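Local coordinates for phosphate-binding protein (Xanthomonas axonopodis pv. citri, PDB 5UB4), which probably captures phosphate or a related phosphorus-containing solute as the substrate-binding component of an ABC transporter, at residues T85-L90 / P210-M215; L25-P30 / R229-Q234. One frame throughout, in Å; residues are numbered along the deposited sequence.

Contact 1. Residues T85-L90 / P210-M215; sequences TERGGL and PRAVEM
Arg211 opens the contact by reaching across to the turn that ends the other segment. Its chain bends at chi2 and chi3, which lays one guanidinium face over the aliphatic base of Arg87, with CZ of Arg211 4.0 Å from CB of Arg87. Leu90 meets the same group obliquely, CD1 lying 4.2 Å from NH2 of Arg211. NE of Arg211 is buried here without a partner in the model. The turn itself, type I' from Arg87 to Leu90, has Gly88 and Gly89 at its corners, where both phi angles are positive, a conformation glycine adopts easily. Next comes Ala212, small enough to slip its CB beneath the extended Arg87: the methyl sits over the centre of the Arg87 guanidinium, 3.5 Å from NE. Its carbonyl O accepts the backbone N-H of Thr85 at 3.0 Å with an angle of 155° at the hydrogen. Val213 points away from the other segment, and its side chain touches Met84 and Ala70. At Glu214 the chain folds back at chi2 (-51°), returning its carboxylate to the other strand, where OG1 of Thr85 donates to OE2 at 2.6 Å on the anti lone pair. Ser64 also bonds that oxygen and Arg87 NH2, while Trp62 holds OE1; the buried acid is thus gripped on both oxygens, and the nearby arginine would probably favour its charged form. A phosphate ion, probably from the crystallisation liquor though possibly marking a pocket, lies about 6 Å from the Arg87 side chain. Strand 209-217 runs antiparallel to both 79-87 and 62-66, and also pairs with 92-100; strand 251-255 lies beyond 79-87, and helix 67-75 covers Val213 and Met215.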
loop_
_atom_site.group_PDB
_atom_site.type_symbol
_atom_site.label_atom_id
_atom_site.label_comp_id
_atom_site.label_asym_id
_atom_site.label_seq_id
_atom_site.Cartn_x
_atom_site.Cartn_y
_atom_site.Cartn_z
ATOM N N THR A 85 2.353 -6.900 9.654
ATOM C CA THR A 85 1.483 -5.948 10.333
ATOM C C THR A 85 0.051 -6.288 9.981
ATOM O O THR A 85 -0.271 -6.575 8.812
ATOM C CB THR A 85 1.833 -4.486 9.926
ATOM O OG1 THR A 85 3.215 -4.226 10.219
ATOM C CG2 THR A 85 1.010 -3.460 10.606
ATOM N N GLU A 86 -0.805 -6.238 11.000
ATOM C CA GLU A 86 -2.228 -6.501 10.849
ATOM C C GLU A 86 -2.910 -5.180 11.045
ATOM O O GLU A 86 -2.624 -4.507 12.052
ATOM C CB GLU A 86 -2.655 -7.500 11.938
ATOM C CG GLU A 86 -4.113 -7.889 11.898
ATOM C CD GLU A 86 -4.490 -8.675 13.131
ATOM O OE1 GLU A 86 -4.063 -9.859 13.198
ATOM O OE2 GLU A 86 -5.191 -8.092 14.012
ATOM N N ARG A 87 -3.774 -4.787 10.110
ATOM C CA ARG A 87 -4.575 -3.558 10.234
ATOM C C ARG A 87 -6.108 -3.825 10.168
ATOM O O ARG A 87 -6.574 -4.683 9.430
ATOM C CB ARG A 87 -4.176 -2.588 9.125
ATOM C CG ARG A 87 -2.750 -1.957 9.206
ATOM C CD ARG A 87 -2.428 -1.188 7.954
ATOM N NE ARG A 87 -1.052 -0.655 7.932
ATOM C CZ ARG A 87 -0.522 0.013 6.907
ATOM N NH1 ARG A 87 -1.241 0.280 5.810
ATOM N NH2 ARG A 87 0.738 0.432 6.970
ATOM N N GLY A 88 -6.892 -3.094 10.947
ATOM C CA GLY A 88 -8.344 -3.342 11.027
ATOM C C GLY A 88 -8.695 -4.786 11.352
ATOM O O GLY A 88 -9.698 -5.265 10.868
ATOM N N GLY A 89 -7.829 -5.509 12.073
ATOM C CA GLY A 89 -8.067 -6.922 12.370
ATOM C C GLY A 89 -7.859 -7.917 11.248
ATOM O O GLY A 89 -8.234 -9.076 11.372
ATOM N N LEU A 90 -7.193 -7.497 10.168
ATOM C CA LEU A 90 -7.040 -8.340 9.004
ATOM C C LEU A 90 -5.582 -8.452 8.671
ATOM O O LEU A 90 -4.863 -7.442 8.543
ATOM C CB LEU A 90 -7.771 -7.697 7.810
ATOM C CG LEU A 90 -9.274 -7.546 7.959
ATOM C CD1 LEU A 90 -9.824 -6.780 6.766
ATOM C CD2 LEU A 90 -9.991 -8.899 8.157
ATOM N N PRO A 210 -0.431 -10.468 2.062
ATOM C CA PRO A 210 -0.412 -9.859 3.381
ATOM C C PRO A 210 -0.605 -8.352 3.269
ATOM O O PRO A 210 -0.093 -7.726 2.332
ATOM C CB PRO A 210 0.983 -10.204 3.944
ATOM C CG PRO A 210 1.531 -11.244 3.029
ATOM C CD PRO A 210 0.899 -10.980 1.682
ATOM N N ARG A 211 -1.349 -7.810 4.214
ATOM C CA ARG A 211 -1.846 -6.449 4.149
ATOM C C ARG A 211 -0.745 -5.386 4.273
ATOM O O ARG A 211 -0.705 -4.429 3.526
ATOM C CB ARG A 211 -2.897 -6.276 5.245
ATOM C CG ARG A 211 -3.220 -4.860 5.594
ATOM C CD ARG A 211 -4.186 -4.196 4.633
ATOM N NE ARG A 211 -5.422 -4.235 5.378
ATOM C CZ ARG A 211 -6.178 -3.216 5.726
ATOM N NH1 ARG A 211 -5.919 -1.982 5.325
ATOM N NH2 ARG A 211 -7.250 -3.470 6.498
ATOM N N ALA A 212 0.145 -5.543 5.237
ATOM C CA ALA A 212 1.182 -4.511 5.503
ATOM C C ALA A 212 2.369 -5.120 6.222
ATOM O O ALA A 212 2.296 -6.270 6.719
ATOM C CB ALA A 212 0.574 -3.334 6.298
ATOM N N VAL A 213 3.451 -4.348 6.225
ATOM C CA VAL A 213 4.720 -4.754 6.775
ATOM C C VAL A 213 5.472 -3.537 7.311
ATOM O O VAL A 213 5.384 -2.429 6.728
ATOM C CB VAL A 213 5.555 -5.509 5.692
ATOM C CG1 VAL A 213 5.844 -4.612 4.518
ATOM C CG2 VAL A 213 6.837 -6.105 6.251
ATOM N N GLU A 214 6.207 -3.729 8.421
ATOM C CA GLU A 214 7.121 -2.708 8.962
ATOM C C GLU A 214 8.441 -2.961 8.284
ATOM O O GLU A 214 8.965 -4.117 8.315
ATOM C CB GLU A 214 7.285 -2.848 10.491
ATOM C CG GLU A 214 5.936 -2.784 11.221
ATOM C CD GLU A 214 5.161 -1.559 10.762
ATOM O OE1 GLU A 214 5.717 -0.408 10.919
ATOM O OE2 GLU A 214 4.061 -1.743 10.144
ATOM N N MET A 215 8.965 -1.930 7.626
ATOM C CA MET A 215 10.250 -2.071 6.961
ATOM C C MET A 215 11.257 -1.156 7.661
ATOM O O MET A 215 10.897 -0.090 8.147
ATOM C CB MET A 215 10.158 -1.689 5.509
ATOM C CG MET A 215 9.061 -2.359 4.689
ATOM S SD MET A 215 9.562 -4.028 4.253
ATOM C CE MET A 215 10.842 -3.810 3.019
#

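Contact 2. Residues L25-P30 / R229-Q234; sequences LDYVVP and RVVLLQ
Val28 and Leu232 meet methyl to methyl, CG2 to CD2 at 4.0 Å, in the close-packed half of this helix-to-helix contact. Val28 carries that methyl beside its backbone N, and the same atom also touches CG1 of Val231 at 4.3 Å. Branched aliphatic residues suit the place: Val28 and Val231 are compact and let the helices come near each other, their CA atoms 6.8 Å apart, whereas the longer Leu232 sends its branch across from the flank of its own helix. Deeper in the protein, Leu5 backs Val28, and Leu82 and Leu83 lie against Leu232, so the apolar groups continue into the interior.

The other half is looser and more polar. Tyr27 has its ring anti to the backbone N (chi1 175°), which carries the ring across to the neighbouring helix; CE2 passes Val231 CG1 obliquely at 4.2 Å as the two side chains run past one another in opposite directions. Its hydroxyl ends 3.5 Å from OE1 of Gln234, with ring and amide planes 68° apart, but its hydrogen bond is made to Asp238. Arg31 adds a cation-pi contact to the ring. A tyrosine fits this margin because its ring can stay buried while its OH reaches polar company, and Gln234 is only partly buried.

Helices 14-28 and 222-235 thus pack against each other, with side chains reaching strands 4-8 and 79-87, the helix-on-sheet layering expected of a lobe in the periplasmic binding protein fold.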
loop_
_atom_site.group_PDB
_atom_site.type_symbol
_atom_site.label_atom_id
_atom_site.label_comp_id
_atom_site.label_asym_id
_atom_site.label_seq_id
_atom_site.Cartn_x
_atom_site.Cartn_y
_atom_site.Cartn_z
ATOM N N LEU A 25 5.357 6.991 17.388
ATOM C CA LEU A 25 6.738 7.426 17.542
ATOM C C LEU A 25 7.001 7.917 18.963
ATOM O O LEU A 25 8.040 7.624 19.527
ATOM C CB LEU A 25 7.090 8.545 16.573
ATOM C CG LEU A 25 8.536 9.000 16.586
ATOM C CD1 LEU A 25 9.431 7.953 15.990
ATOM C CD2 LEU A 25 8.676 10.340 15.864
ATOM N N ASP A 26 6.058 8.651 19.542
ATOM C CA ASP A 26 6.190 9.154 20.933
ATOM C C ASP A 26 6.191 7.999 21.906
ATOM O O ASP A 26 6.939 8.031 22.886
ATOM C CB ASP A 26 5.116 10.185 21.293
ATOM C CG ASP A 26 5.372 11.548 20.636
ATOM O OD1 ASP A 26 6.450 11.777 20.051
ATOM O OD2 ASP A 26 4.455 12.386 20.614
ATOM N N TYR A 27 5.436 6.950 21.610
ATOM C CA TYR A 27 5.478 5.706 22.439
ATOM C C TYR A 27 6.814 4.941 22.311
ATOM O O TYR A 27 7.425 4.447 23.321
ATOM C CB TYR A 27 4.306 4.793 22.038
ATOM C CG TYR A 27 4.319 3.467 22.720
ATOM C CD1 TYR A 27 3.710 3.297 23.951
ATOM C CD2 TYR A 27 4.959 2.347 22.134
ATOM C CE1 TYR A 27 3.718 2.071 24.578
ATOM C CE2 TYR A 27 4.989 1.116 22.790
ATOM C CZ TYR A 27 4.341 0.987 24.001
ATOM O OH TYR A 27 4.333 -0.236 24.655
ATOM N N VAL A 28 7.292 4.830 21.078
ATOM C CA VAL A 28 8.486 4.011 20.801
ATOM C C VAL A 28 9.830 4.599 21.358
ATOM O O VAL A 28 10.636 3.869 21.962
ATOM C CB VAL A 28 8.590 3.734 19.266
ATOM C CG1 VAL A 28 9.911 3.091 18.882
ATOM C CG2 VAL A 28 7.394 2.863 18.827
ATOM N N VAL A 29 10.049 5.891 21.128
ATOM C CA VAL A 29 11.358 6.552 21.327
ATOM C C VAL A 29 11.916 6.374 22.745
ATOM O O VAL A 29 13.051 5.918 22.871
ATOM C CB VAL A 29 11.315 8.030 20.807
ATOM C CG1 VAL A 29 12.459 8.929 21.313
ATOM C CG2 VAL A 29 11.265 8.047 19.278
ATOM N N PRO A 30 11.120 6.664 23.795
ATOM C CA PRO A 30 11.589 6.406 25.183
ATOM C C PRO A 30 11.902 4.943 25.505
ATOM O O PRO A 30 12.646 4.665 26.434
ATOM C CB PRO A 30 10.390 6.828 26.051
ATOM C CG PRO A 30 9.600 7.762 25.160
ATOM C CD PRO A 30 9.762 7.233 23.789
ATOM N N ARG A 229 11.966 -4.016 17.052
ATOM C CA ARG A 229 11.153 -5.214 16.862
ATOM C C ARG A 229 10.488 -5.659 18.187
ATOM O O ARG A 229 9.314 -5.916 18.228
ATOM C CB ARG A 229 12.000 -6.358 16.250
ATOM C CG ARG A 229 11.171 -7.579 15.837
ATOM C CD ARG A 229 12.020 -8.800 15.513
ATOM N NE ARG A 229 12.540 -8.661 14.163
ATOM C CZ ARG A 229 13.768 -8.259 13.825
ATOM N NH1 ARG A 229 14.679 -7.953 14.751
ATOM N NH2 ARG A 229 14.101 -8.175 12.523
ATOM N N VAL A 230 11.261 -5.705 19.263
ATOM C CA VAL A 230 10.749 -6.120 20.556
ATOM C C VAL A 230 9.741 -5.100 21.032
ATOM O O VAL A 230 8.630 -5.482 21.511
ATOM C CB VAL A 230 11.861 -6.285 21.600
ATOM C CG1 VAL A 230 11.262 -6.599 22.972
ATOM C CG2 VAL A 230 12.871 -7.361 21.173
ATOM N N VAL A 231 10.070 -3.813 20.886
ATOM C CA VAL A 231 9.105 -2.759 21.314
ATOM C C VAL A 231 7.762 -2.894 20.602
ATOM O O VAL A 231 6.685 -2.844 21.230
ATOM C CB VAL A 231 9.698 -1.332 21.145
ATOM C CG1 VAL A 231 8.703 -0.248 21.496
ATOM C CG2 VAL A 231 10.930 -1.154 22.038
ATOM N N LEU A 232 7.798 -3.073 19.274
ATOM C CA LEU A 232 6.554 -3.102 18.517
ATOM C C LEU A 232 5.768 -4.394 18.830
ATOM O O LEU A 232 4.563 -4.343 18.959
ATOM C CB LEU A 232 6.841 -2.986 17.009
ATOM C CG LEU A 232 7.426 -1.622 16.557
ATOM C CD1 LEU A 232 7.790 -1.648 15.095
ATOM C CD2 LEU A 232 6.421 -0.513 16.829
ATOM N N LEU A 233 6.459 -5.513 18.940
ATOM C CA LEU A 233 5.819 -6.788 19.322
ATOM C C LEU A 233 5.078 -6.674 20.648
ATOM O O LEU A 233 3.978 -7.197 20.758
ATOM C CB LEU A 233 6.806 -7.940 19.388
ATOM C CG LEU A 233 7.297 -8.634 18.108
ATOM C CD1 LEU A 233 8.537 -9.468 18.430
ATOM C CD2 LEU A 233 6.236 -9.503 17.415
ATOM N N GLN A 234 5.635 -5.974 21.640
ATOM C CA GLN A 234 4.913 -5.800 22.909
ATOM C C GLN A 234 3.895 -4.638 22.968
ATOM O O GLN A 234 3.155 -4.517 23.927
ATOM C CB GLN A 234 5.931 -5.714 24.051
ATOM C CG GLN A 234 6.681 -4.392 24.128
ATOM C CD GLN A 234 6.261 -3.483 25.267
ATOM O OE1 GLN A 234 5.122 -3.495 25.729
ATOM N NE2 GLN A 234 7.202 -2.664 25.725
#

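From the N terminus the chain passes through strand 4-8 into helix 14-28; 25-30, at the C-terminal end of that helix, is the first half of contact 2. Strand 79-87 then brings in 85-90, the first half of contact 1. The next 119 residues include the parallel strands 115-118, 141-143 and 156-160, and contact 1 closes this excursion when strand 209-217 returns beside 79-87. Helix 222-235 follows directly and closes the larger loop of contact 2, so the two loops nest without crossing. Contact 1 joins strands in the interior and contact 2 joins helices farther out; their centres lie about 16 Å apart, with strand 79-87 touching both.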